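Local structure of ornithine carbamoyltransferase (Giardia intestinalis, 3GRF) at residues H134-V139 against M315-F320; C140-I145 against R180-L185; E112-M117 against A128-G133; V191-P194 against F199-I202. The protein probably catalyses transfer of the carbamoyl group of carbamoyl phosphate to ornithine, a reaction linked here to the arginine degradation pathway. All blocks are in the same frame, centred on the assembly; numbering follows the deposited sequence.

How the interactions relate
Along the chain, interaction 3 closes first, within the carbamoyl-phosphate-binding domain, and interaction 1 opens directly after it. Interactions 2 and 4 both fall inside the long loop that interaction 1 closes. Helix 135-151 serves interactions 1 and 2 in turn, their centres 11 Å apart, and each joins a segment of the carbamoyl-phosphate-binding domain to one of the Asp/Orn-binding domain. Interaction 3 adjoins both from the carbamoyl-phosphate side: Leu136 CD1 lies 3.8 Å from Ala128 CA, and Arg180 NH1 probably donates a hydrogen bond to Phe132 O, 2.9 Å away. Interaction 4, at the end of strand 188-192, stands about 25 Å from interaction 1, centre to centre.

Interaction 1: H134-V139 against M315-F320; sequences HPLQMV and MAVLDF
Val317 meets both Leu136 and Val139 with its two methyl groups, one for each partner. Its CG1 is anti to the backbone N (chi1 173°) and lies 4.1 Å from Leu136 CD2, while CG2, on the side of the backbone N, comes to 3.6 Å from Val139 CG2. The branching at CB thus lets one residue of helix 303-322 face two residues three positions apart on helix 135-151. Val139 answers with only one branch: its CG1 stands anti to the backbone N, which leaves CG2 beside that N to make the approach. Leu136 reaches the contact differently, since its CB does not start out toward the other helix; CG lies anti to the carbonyl carbon (chi1 -69°), chi2 of 169° sets CD1 anti to CA, and the other branch, CD2, is the one that meets Val317. No hydrogen bond links the segments, and the 145 Å² buried between them is a small apolar patch. The backbones stay apart, with Leu136 CA and Val317 CA 7.5 Å from each other. Helix 18-33 packs on 315-320 through Ala28 against Ala316 and Leu24 against Phe320, while Asp177 and Leu178 of helix 173-185 meet Met138, placing helix 135-151 between helices 303-322 and 173-185.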
loop_
_atom_site.group_PDB
_atom_site.type_symbol
_atom_site.label_atom_id
_atom_site.label_comp_id
_atom_site.label_asym_id
_atom_site.label_seq_id
_atom_site.Cartn_x
_atom_site.Cartn_y
_atom_site.Cartn_z
ATOM N N HIS A 134 20.057 -2.592 -13.806
ATOM C CA HIS A 134 19.433 -2.950 -12.533
ATOM C C HIS A 134 20.313 -2.494 -11.379
ATOM O O HIS A 134 20.857 -3.327 -10.652
ATOM C CB HIS A 134 19.181 -4.475 -12.435
ATOM C CG HIS A 134 18.190 -4.851 -11.372
ATOM N ND1 HIS A 134 17.875 -6.162 -11.054
ATOM C CD2 HIS A 134 17.472 -4.077 -10.526
ATOM C CE1 HIS A 134 16.999 -6.172 -10.068
ATOM N NE2 HIS A 134 16.730 -4.920 -9.739
ATOM N N PRO A 135 20.441 -1.166 -11.212
ATOM C CA PRO A 135 21.424 -0.536 -10.340
ATOM C C PRO A 135 21.171 -0.769 -8.869
ATOM O O PRO A 135 22.125 -0.725 -8.081
ATOM C CB PRO A 135 21.331 0.958 -10.697
ATOM C CG PRO A 135 19.958 1.141 -11.362
ATOM C CD PRO A 135 19.596 -0.193 -11.939
ATOM N N LEU A 136 19.907 -0.992 -8.489
ATOM C CA LEU A 136 19.557 -1.358 -7.100
ATOM C C LEU A 136 20.143 -2.706 -6.709
ATOM O O LEU A 136 20.606 -2.919 -5.580
ATOM C CB LEU A 136 18.035 -1.390 -6.923
ATOM C CG LEU A 136 17.283 -0.055 -6.971
ATOM C CD1 LEU A 136 15.740 -0.301 -7.052
ATOM C CD2 LEU A 136 17.647 0.754 -5.777
ATOM N N GLN A 137 20.111 -3.629 -7.661
ATOM C CA GLN A 137 20.759 -4.930 -7.532
ATOM C C GLN A 137 22.262 -4.708 -7.507
ATOM O O GLN A 137 22.962 -5.416 -6.801
ATOM C CB GLN A 137 20.404 -5.817 -8.759
ATOM C CG GLN A 137 20.831 -7.331 -8.659
ATOM C CD GLN A 137 20.149 -8.078 -7.513
ATOM O OE1 GLN A 137 18.962 -8.199 -7.504
ATOM N NE2 GLN A 137 20.912 -8.511 -6.513
ATOM N N MET A 138 22.777 -3.743 -8.285
ATOM C CA MET A 138 24.239 -3.599 -8.371
ATOM C C MET A 138 24.776 -3.160 -7.030
ATOM O O MET A 138 25.701 -3.771 -6.531
ATOM C CB MET A 138 24.722 -2.649 -9.496
ATOM C CG MET A 138 24.446 -3.153 -10.894
ATOM S SD MET A 138 25.063 -4.821 -11.279
ATOM C CE MET A 138 23.694 -5.831 -10.786
ATOM N N VAL A 139 24.169 -2.159 -6.416
ATOM C CA VAL A 139 24.634 -1.750 -5.070
ATOM C C VAL A 139 24.527 -2.928 -4.068
ATOM O O VAL A 139 25.352 -3.057 -3.157
ATOM C CB VAL A 139 23.828 -0.583 -4.496
ATOM C CG1 VAL A 139 24.464 -0.094 -3.148
ATOM C CG2 VAL A 139 23.741 0.530 -5.501
ATOM N N MET A 315 18.178 1.279 0.976
ATOM C CA MET A 315 18.091 2.392 1.919
ATOM C C MET A 315 19.182 3.403 1.583
ATOM O O MET A 315 18.996 4.611 1.764
ATOM C CB MET A 315 18.301 1.931 3.373
ATOM C CG MET A 315 17.347 0.861 3.914
ATOM S SD MET A 315 17.775 0.222 5.559
ATOM C CE MET A 315 19.546 0.031 5.465
ATOM N N ALA A 316 20.339 2.900 1.155
ATOM C CA ALA A 316 21.495 3.740 0.834
ATOM C C ALA A 316 21.215 4.520 -0.407
ATOM O O ALA A 316 21.444 5.713 -0.485
ATOM C CB ALA A 316 22.759 2.893 0.656
ATOM N N VAL A 317 20.745 3.851 -1.452
ATOM C CA VAL A 317 20.444 4.573 -2.664
ATOM C C VAL A 317 19.366 5.655 -2.539
ATOM O O VAL A 317 19.545 6.775 -3.030
ATOM C CB VAL A 317 20.007 3.579 -3.752
ATOM C CG1 VAL A 317 19.551 4.337 -4.939
ATOM C CG2 VAL A 317 21.180 2.632 -4.071
ATOM N N LEU A 318 18.248 5.318 -1.888
ATOM C CA LEU A 318 17.145 6.256 -1.627
ATOM C C LEU A 318 17.666 7.416 -0.788
ATOM O O LEU A 318 17.478 8.535 -1.121
ATOM C CB LEU A 318 15.975 5.539 -0.930
ATOM C CG LEU A 318 15.302 4.471 -1.852
ATOM C CD1 LEU A 318 14.348 3.522 -1.137
ATOM C CD2 LEU A 318 14.571 5.145 -3.024
ATOM N N ASP A 319 18.356 7.126 0.290
ATOM C CA ASP A 319 18.888 8.176 1.144
ATOM C C ASP A 319 19.721 9.166 0.371
ATOM O O ASP A 319 19.507 10.373 0.441
ATOM C CB ASP A 319 19.741 7.567 2.258
ATOM C CG ASP A 319 20.246 8.619 3.213
ATOM O OD1 ASP A 319 19.399 9.133 3.970
ATOM O OD2 ASP A 319 21.458 8.955 3.175
ATOM N N PHE A 320 20.679 8.639 -0.373
ATOM C CA PHE A 320 21.557 9.431 -1.193
ATOM C C PHE A 320 20.811 10.270 -2.212
ATOM O O PHE A 320 21.134 11.418 -2.389
ATOM C CB PHE A 320 22.516 8.488 -1.906
ATOM C CG PHE A 320 23.630 9.168 -2.636
ATOM C CD1 PHE A 320 24.609 9.857 -1.943
ATOM C CD2 PHE A 320 23.740 9.047 -4.009
ATOM C CE1 PHE A 320 25.663 10.428 -2.616
ATOM C CE2 PHE A 320 24.789 9.620 -4.682
ATOM C CZ PHE A 320 25.751 10.308 -3.979
#

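Interaction 2: C140-I145 against R180-L185; sequences CDFMTI and RGCALL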
loop_
_atom_site.group_PDB
_atom_site.type_symbol
_atom_site.label_atom_id
_atom_site.label_comp_id
_atom_site.label_asym_id
_atom_site.label_seq_id
_atom_site.Cartn_x
_atom_site.Cartn_y
_atom_site.Cartn_z
ATOM N N CYS A 140 23.527 -3.793 -4.273
ATOM C CA CYS A 140 23.286 -4.970 -3.444
ATOM C C CYS A 140 24.423 -5.938 -3.531
ATOM O O CYS A 140 25.020 -6.323 -2.538
ATOM C CB CYS A 140 22.031 -5.695 -3.930
ATOM S SG CYS A 140 21.684 -7.130 -2.878
ATOM N N ASP A 141 24.714 -6.350 -4.754
ATOM C CA ASP A 141 25.748 -7.349 -5.045
ATOM C C ASP A 141 27.172 -6.938 -4.681
ATOM O O ASP A 141 27.880 -7.664 -3.996
ATOM C CB ASP A 141 25.652 -7.688 -6.514
ATOM C CG ASP A 141 24.323 -8.338 -6.862
ATOM O OD1 ASP A 141 23.929 -8.371 -8.055
ATOM O OD2 ASP A 141 23.679 -8.822 -5.919
ATOM N N PHE A 142 27.590 -5.744 -5.077
ATOM C CA PHE A 142 28.937 -5.327 -4.689
ATOM C C PHE A 142 29.078 -5.106 -3.188
ATOM O O PHE A 142 30.104 -5.433 -2.599
ATOM C CB PHE A 142 29.391 -4.138 -5.522
ATOM C CG PHE A 142 29.491 -4.463 -6.965
ATOM C CD1 PHE A 142 28.528 -3.996 -7.866
ATOM C CD2 PHE A 142 30.508 -5.303 -7.431
ATOM C CE1 PHE A 142 28.613 -4.304 -9.191
ATOM C CE2 PHE A 142 30.604 -5.613 -8.804
ATOM C CZ PHE A 142 29.639 -5.112 -9.662
ATOM N N MET A 143 28.026 -4.609 -2.563
ATOM C CA MET A 143 27.946 -4.618 -1.105
ATOM C C MET A 143 28.108 -6.021 -0.483
ATOM O O MET A 143 28.826 -6.193 0.510
ATOM C CB MET A 143 26.658 -3.981 -0.664
ATOM C CG MET A 143 26.430 -4.030 0.876
ATOM S SD MET A 143 24.630 -4.197 1.310
ATOM C CE MET A 143 24.815 -4.400 3.074
ATOM N N THR A 144 27.445 -7.016 -1.060
ATOM C CA THR A 144 27.528 -8.402 -0.607
ATOM C C THR A 144 28.942 -8.936 -0.801
ATOM O O THR A 144 29.480 -9.619 0.079
ATOM C CB THR A 144 26.502 -9.309 -1.388
ATOM O OG1 THR A 144 25.167 -8.824 -1.172
ATOM C CG2 THR A 144 26.631 -10.790 -0.968
ATOM N N ILE A 145 29.545 -8.630 -1.957
ATOM C CA ILE A 145 30.922 -9.038 -2.213
ATOM C C ILE A 145 31.846 -8.388 -1.141
ATOM O O ILE A 145 32.620 -9.095 -0.501
ATOM C CB ILE A 145 31.366 -8.696 -3.670
ATOM C CG1 ILE A 145 30.679 -9.645 -4.665
ATOM C CG2 ILE A 145 32.906 -8.764 -3.876
ATOM C CD1 ILE A 145 30.633 -9.100 -6.139
ATOM N N ARG A 180 29.445 -2.884 -15.843
ATOM C CA ARG A 180 29.621 -1.470 -15.432
ATOM C C ARG A 180 30.118 -1.321 -13.985
ATOM O O ARG A 180 30.958 -0.459 -13.718
ATOM C CB ARG A 180 28.337 -0.641 -15.624
ATOM C CG ARG A 180 27.838 -0.427 -17.097
ATOM C CD ARG A 180 26.394 0.109 -17.101
ATOM N NE ARG A 180 25.699 -0.073 -18.412
ATOM C CZ ARG A 180 24.480 -0.598 -18.570
ATOM N NH1 ARG A 180 23.796 -1.039 -17.526
ATOM N NH2 ARG A 180 23.939 -0.716 -19.782
ATOM N N GLY A 181 29.554 -2.093 -13.041
ATOM C CA GLY A 181 29.978 -2.004 -11.627
ATOM C C GLY A 181 31.450 -2.381 -11.495
ATOM O O GLY A 181 32.220 -1.684 -10.848
ATOM N N CYS A 182 31.839 -3.480 -12.138
ATOM C CA CYS A 182 33.208 -3.957 -12.148
ATOM C C CYS A 182 34.117 -2.881 -12.749
ATOM O O CYS A 182 35.147 -2.581 -12.205
ATOM C CB CYS A 182 33.354 -5.199 -13.034
ATOM S SG CYS A 182 32.833 -6.777 -12.421
ATOM N N ALA A 183 33.782 -2.362 -13.917
ATOM C CA ALA A 183 34.624 -1.345 -14.544
ATOM C C ALA A 183 34.867 -0.181 -13.587
ATOM O O ALA A 183 35.981 0.307 -13.487
ATOM C CB ALA A 183 33.953 -0.842 -15.751
ATOM N N LEU A 184 33.778 0.272 -12.949
ATOM C CA LEU A 184 33.714 1.397 -12.003
ATOM C C LEU A 184 34.617 1.125 -10.800
ATOM O O LEU A 184 35.334 2.005 -10.337
ATOM C CB LEU A 184 32.238 1.585 -11.511
ATOM C CG LEU A 184 31.503 2.933 -11.637
ATOM C CD1 LEU A 184 32.084 3.783 -12.758
ATOM C CD2 LEU A 184 30.017 2.708 -11.871
ATOM N N LEU A 185 34.546 -0.134 -10.328
ATOM C CA LEU A 185 35.279 -0.547 -9.130
ATOM C C LEU A 185 36.690 -1.094 -9.413
ATOM O O LEU A 185 37.467 -1.291 -8.487
ATOM C CB LEU A 185 34.431 -1.529 -8.269
ATOM C CG LEU A 185 33.185 -0.884 -7.620
ATOM C CD1 LEU A 185 32.293 -1.986 -7.090
ATOM C CD2 LEU A 185 33.536 0.076 -6.401
#
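Phe142 reaches from segment 140-145 of helix 135-151 to Gly181, Cys182 and Leu185, and every contact across this pair of segments involves its side chain. CB points toward the partner helix and already lies 3.9 Å from Leu185 CD1. From there CG, anti to the carbonyl carbon (chi1 -63°), brings the root of the ring to 3.7 Å from the same methyl. CD2 is also beside it, and Leu185 CD1 stands over one face of the ring, 28° off the normal and 4.1 Å from the centroid of the Phe142 ring, which is a CH-pi contact. Farther out, CE1 comes to 3.6 Å from Gly181 CA. CZ, the tip, lies 3.7 Å from Cys182 N, and CE2 approaches Cys182 SG more loosely, at 4.4 Å. The ring therefore has the leucine methyl near its base and the backbone of 181-182 near its far end. Gly181 has no side chain, and CE1 comes right up to its CA. Leu185 supplies CD1 from one turn farther along, through an extended chi2.

The segment axes run 11.3 Å apart at closest approach and cross at -53°, so one aromatic side chain bridges a rather wide gap. Ile25 of helix 18-33 also touches Phe142, and Phe159 touches Leu185. Cys182 is tied by a disulfide to Cys189 of strand 188-192, and helix 203-216 packs against Ala183 and Leu184, while helix 303-322 lies against Cys140 and Met143.

Interaction 3: E112-M117 against A128-G133; sequences EMMREM and ALDDFG
Met114 and Asp130 mark the closest backbone approach, their CA atoms 7.8 Å apart, between a regular helical turn at 112-117 and a loop whose phi and psi vary from residue to residue. Asp130 is extended (phi -147°), and the chain then turns back through Asp131 and Phe132. The turn is held by the carboxylate of Asp130: OD1 accepts from Phe132 N at 3.0 Å, an Asx turn, and also from Gly133 N at 2.9 Å. The two donors arrive differently, Phe132 N from well above the carboxylate plane and Gly133 N nearly along the C-O axis, so this double grip limits rotation of the group. With chi1 at 67°, CG sits between the backbone N and the carbonyl carbon, and OD2 is left to face the helix, 4.0 Å from Met114 CB. The methionine chain runs roughly perpendicular to the aspartate.

Arg115, its chain bent at chi2, brings NH2 to 3.6 Å from Phe132 CE2. Guanidinium and ring planes are 68° apart and the approach is oblique; the same ring also makes a cation-pi contact with Arg180 of helix 173-185. A long salt bridge runs from Arg115 to Glu112. Helix 111-120 packs on strand 103-107 through Met114 and Met117 on Ala106; beyond the loop lies helix 173-185, where Asn173 bonds Gly133 O and Tyr176 touches Phe132.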
loop_
_atom_site.group_PDB
_atom_site.type_symbol
_atom_site.label_atom_id
_atom_site.label_comp_id
_atom_site.label_asym_id
_atom_site.label_seq_id
_atom_site.Cartn_x
_atom_site.Cartn_y
_atom_site.Cartn_z
ATOM N N GLU A 112 13.185 2.796 -22.641
ATOM C CA GLU A 112 12.519 3.914 -23.365
ATOM C C GLU A 112 11.522 4.684 -22.499
ATOM O O GLU A 112 11.661 5.907 -22.285
ATOM C CB GLU A 112 11.776 3.384 -24.617
ATOM C CG GLU A 112 12.588 2.430 -25.537
ATOM C CD GLU A 112 14.053 2.853 -25.723
ATOM O OE1 GLU A 112 14.898 1.967 -25.987
ATOM O OE2 GLU A 112 14.355 4.066 -25.598
ATOM N N MET A 113 10.543 3.941 -21.989
ATOM C CA MET A 113 9.576 4.403 -20.989
ATOM C C MET A 113 10.237 4.945 -19.724
ATOM O O MET A 113 9.784 5.934 -19.151
ATOM C CB MET A 113 8.664 3.247 -20.627
ATOM C CG MET A 113 8.493 2.252 -21.772
ATOM S SD MET A 113 7.709 0.698 -21.317
ATOM C CE MET A 113 6.061 1.236 -20.854
ATOM N N MET A 114 11.315 4.293 -19.310
ATOM C CA MET A 114 12.086 4.710 -18.146
ATOM C C MET A 114 12.787 6.037 -18.368
ATOM O O MET A 114 12.791 6.911 -17.475
ATOM C CB MET A 114 13.099 3.614 -17.773
ATOM C CG MET A 114 13.849 3.879 -16.482
ATOM S SD MET A 114 12.744 3.730 -15.079
ATOM C CE MET A 114 13.047 5.259 -14.206
ATOM N N ARG A 115 13.405 6.169 -19.540
ATOM C CA ARG A 115 14.076 7.396 -19.983
ATOM C C ARG A 115 13.133 8.550 -20.232
ATOM O O ARG A 115 13.471 9.691 -19.931
ATOM C CB ARG A 115 14.822 7.161 -21.291
ATOM C CG ARG A 115 16.278 6.793 -21.111
ATOM C CD ARG A 115 16.679 5.850 -22.231
ATOM N NE ARG A 115 17.996 5.243 -22.039
ATOM C CZ ARG A 115 18.608 4.484 -22.946
ATOM N NH1 ARG A 115 18.025 4.235 -24.114
ATOM N NH2 ARG A 115 19.809 3.968 -22.685
ATOM N N GLU A 116 11.981 8.242 -20.834
ATOM C CA GLU A 116 10.899 9.189 -21.067
ATOM C C GLU A 116 10.422 9.782 -19.734
ATOM O O GLU A 116 10.414 11.013 -19.544
ATOM C CB GLU A 116 9.810 8.449 -21.889
ATOM C CG GLU A 116 8.382 9.033 -22.064
ATOM C CD GLU A 116 8.314 10.448 -22.602
ATOM O OE1 GLU A 116 7.369 10.738 -23.361
ATOM O OE2 GLU A 116 9.164 11.285 -22.237
ATOM N N MET A 117 10.102 8.906 -18.778
ATOM C CA MET A 117 9.644 9.340 -17.456
ATOM C C MET A 117 10.680 10.206 -16.771
ATOM O O MET A 117 10.387 11.327 -16.351
ATOM C CB MET A 117 9.341 8.141 -16.568
ATOM C CG MET A 117 8.761 8.543 -15.223
ATOM S SD MET A 117 8.752 7.155 -14.054
ATOM C CE MET A 117 7.314 6.297 -14.688
ATOM N N ALA A 128 14.271 0.414 -11.441
ATOM C CA ALA A 128 14.138 -0.729 -10.526
ATOM C C ALA A 128 14.162 -2.034 -11.324
ATOM O O ALA A 128 13.902 -3.106 -10.796
ATOM C CB ALA A 128 12.832 -0.600 -9.711
ATOM N N LEU A 129 14.415 -1.910 -12.629
ATOM C CA LEU A 129 14.829 -3.003 -13.506
ATOM C C LEU A 129 14.215 -2.706 -14.863
ATOM O O LEU A 129 13.022 -2.438 -14.955
ATOM C CB LEU A 129 14.383 -4.394 -13.017
ATOM C CG LEU A 129 14.632 -5.617 -13.942
ATOM C CD1 LEU A 129 16.083 -5.746 -14.396
ATOM C CD2 LEU A 129 14.214 -6.903 -13.256
ATOM N N ASP A 130 15.031 -2.724 -15.915
ATOM C CA ASP A 130 14.519 -2.654 -17.286
ATOM C C ASP A 130 15.439 -3.480 -18.146
ATOM O O ASP A 130 16.294 -4.169 -17.603
ATOM C CB ASP A 130 14.373 -1.195 -17.772
ATOM C CG ASP A 130 15.713 -0.454 -17.944
ATOM O OD1 ASP A 130 16.804 -0.963 -17.594
ATOM O OD2 ASP A 130 15.650 0.675 -18.457
ATOM N N ASP A 131 15.301 -3.394 -19.470
ATOM C CA ASP A 131 16.126 -4.192 -20.394
ATOM C C ASP A 131 17.564 -3.708 -20.580
ATOM O O ASP A 131 18.289 -4.241 -21.418
ATOM C CB ASP A 131 15.429 -4.395 -21.743
ATOM C CG ASP A 131 15.115 -3.095 -22.468
ATOM O OD1 ASP A 131 14.527 -3.222 -23.568
ATOM O OD2 ASP A 131 15.440 -1.985 -21.961
ATOM N N PHE A 132 17.983 -2.720 -19.788
ATOM C CA PHE A 132 19.322 -2.118 -19.950
ATOM C C PHE A 132 20.158 -2.061 -18.650
ATOM O O PHE A 132 21.391 -2.042 -18.713
ATOM C CB PHE A 132 19.198 -0.725 -20.581
ATOM C CG PHE A 132 20.454 -0.228 -21.253
ATOM C CD1 PHE A 132 21.081 -0.978 -22.233
ATOM C CD2 PHE A 132 20.981 1.034 -20.930
ATOM C CE1 PHE A 132 22.237 -0.513 -22.859
ATOM C CE2 PHE A 132 22.130 1.521 -21.553
ATOM C CZ PHE A 132 22.751 0.738 -22.533
ATOM N N GLY A 133 19.502 -2.047 -17.489
ATOM C CA GLY A 133 20.205 -2.135 -16.194
ATOM C C GLY A 133 19.416 -2.606 -14.978
ATOM O O GLY A 133 18.253 -2.952 -15.088
#

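Interaction 4: V191-P194 against F199-I202; sequences VCCP and FKPI
Cys193 takes chi1 56°, which holds SG between its backbone N and carbonyl carbon and turns it to the 199-202 chain, where it lies 3.9 Å from Lys200 CA and 4.0 Å from Pro201 CD. CB of the same residue makes a closer approach, 3.3 Å to Phe199 O. Phe199, with chi1 -61°, sends its ring away from the segment 191-194, so that the contact is made at the root of the side chain: its CB lies 3.8 Å from Pro194 CD. The Pro194 side chain is set nearly square to that of Phe199, and the proline ring meets the phenylalanine CB through CB, CG and CD alike. The phenyl ring continues beyond, toward Val259 and Leu260 of helix 256-260, and makes an edge-to-face contact with His196.

Strand 188-192 belongs to the five-stranded parallel sheet of the Asp/Orn-binding domain, consistent with a Rossmann-like fold, and the chain from its end through 199-202 links it to helix 203-216 in a strand-loop-helix unit. Ile202 is the N-cap of that helix. At the other end of the contact, Val191 CG1 is anti to the backbone N and comes to 3.8 Å from Pro201 CG, the valine and proline side chains running alongside each other in opposite senses. Lys200 CG lies 3.7 Å from Pro194 O, and its NZ is paired with Asp195 in a salt bridge. Met179 of helix 173-185 touches both Val191 and Pro201.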
loop_
_atom_site.group_PDB
_atom_site.type_symbol
_atom_site.label_atom_id
_atom_site.label_comp_id
_atom_site.label_asym_id
_atom_site.label_seq_id
_atom_site.Cartn_x
_atom_site.Cartn_y
_atom_site.Cartn_z
ATOM N N VAL A 191 33.236 -12.317 -18.768
ATOM C CA VAL A 191 31.879 -12.641 -19.167
ATOM C C VAL A 191 31.872 -13.940 -19.932
ATOM O O VAL A 191 32.493 -14.045 -21.000
ATOM C CB VAL A 191 31.230 -11.528 -19.983
ATOM C CG1 VAL A 191 29.820 -11.936 -20.357
ATOM C CG2 VAL A 191 31.252 -10.184 -19.190
ATOM N N CYS A 192 31.263 -14.955 -19.307
ATOM C CA CYS A 192 31.320 -16.322 -19.873
ATOM C C CYS A 192 30.038 -16.659 -20.592
ATOM O O CYS A 192 29.034 -17.002 -19.992
ATOM C CB CYS A 192 31.677 -17.312 -18.754
ATOM S SG CYS A 192 33.236 -16.930 -17.885
ATOM N N CYS A 193 30.074 -16.559 -21.894
ATOM C CA CYS A 193 28.822 -16.699 -22.623
ATOM C C CYS A 193 29.018 -17.564 -23.859
ATOM O O CYS A 193 30.144 -17.797 -24.274
ATOM C CB CYS A 193 28.277 -15.336 -23.023
ATOM S SG CYS A 193 29.432 -14.342 -24.002
ATOM N N PRO A 194 27.901 -18.038 -24.442
ATOM C CA PRO A 194 27.968 -18.754 -25.704
ATOM C C PRO A 194 28.462 -17.860 -26.833
ATOM O O PRO A 194 27.965 -16.746 -27.042
ATOM C CB PRO A 194 26.519 -19.173 -25.945
ATOM C CG PRO A 194 25.832 -19.103 -24.596
ATOM C CD PRO A 194 26.514 -17.968 -23.914
ATOM N N PHE A 199 23.680 -13.945 -27.422
ATOM C CA PHE A 199 23.943 -14.310 -26.039
ATOM C C PHE A 199 25.200 -13.617 -25.522
ATOM O O PHE A 199 25.644 -13.924 -24.429
ATOM C CB PHE A 199 24.039 -15.847 -25.878
ATOM C CG PHE A 199 22.748 -16.589 -26.273
ATOM C CD1 PHE A 199 22.472 -16.877 -27.601
ATOM C CD2 PHE A 199 21.806 -16.954 -25.308
ATOM C CE1 PHE A 199 21.271 -17.519 -27.977
ATOM C CE2 PHE A 199 20.623 -17.594 -25.668
ATOM C CZ PHE A 199 20.372 -17.893 -27.014
ATOM N N LYS A 200 25.761 -12.691 -26.303
ATOM C CA LYS A 200 26.965 -11.966 -25.892
ATOM C C LYS A 200 26.588 -10.559 -25.454
ATOM O O LYS A 200 25.602 -10.036 -25.911
ATOM C CB LYS A 200 27.952 -11.831 -27.055
ATOM C CG LYS A 200 28.413 -13.110 -27.711
ATOM C CD LYS A 200 29.255 -12.735 -28.910
ATOM C CE LYS A 200 29.882 -13.948 -29.474
ATOM N NZ LYS A 200 31.116 -13.637 -30.249
ATOM N N PRO A 201 27.424 -9.907 -24.620
ATOM C CA PRO A 201 27.180 -8.494 -24.325
ATOM C C PRO A 201 27.146 -7.658 -25.590
ATOM O O PRO A 201 27.778 -7.991 -26.579
ATOM C CB PRO A 201 28.394 -8.086 -23.504
ATOM C CG PRO A 201 28.981 -9.315 -23.008
ATOM C CD PRO A 201 28.632 -10.414 -23.961
ATOM N N ILE A 202 26.425 -6.561 -25.557
ATOM C CA ILE A 202 26.321 -5.702 -26.731
ATOM C C ILE A 202 27.576 -4.806 -26.817
ATOM O O ILE A 202 28.098 -4.406 -25.774
ATOM C CB ILE A 202 24.949 -4.968 -26.662
ATOM C CG1 ILE A 202 24.138 -5.255 -27.907
ATOM C CG2 ILE A 202 25.040 -3.530 -26.284
ATOM C CD1 ILE A 202 23.651 -6.661 -27.917
#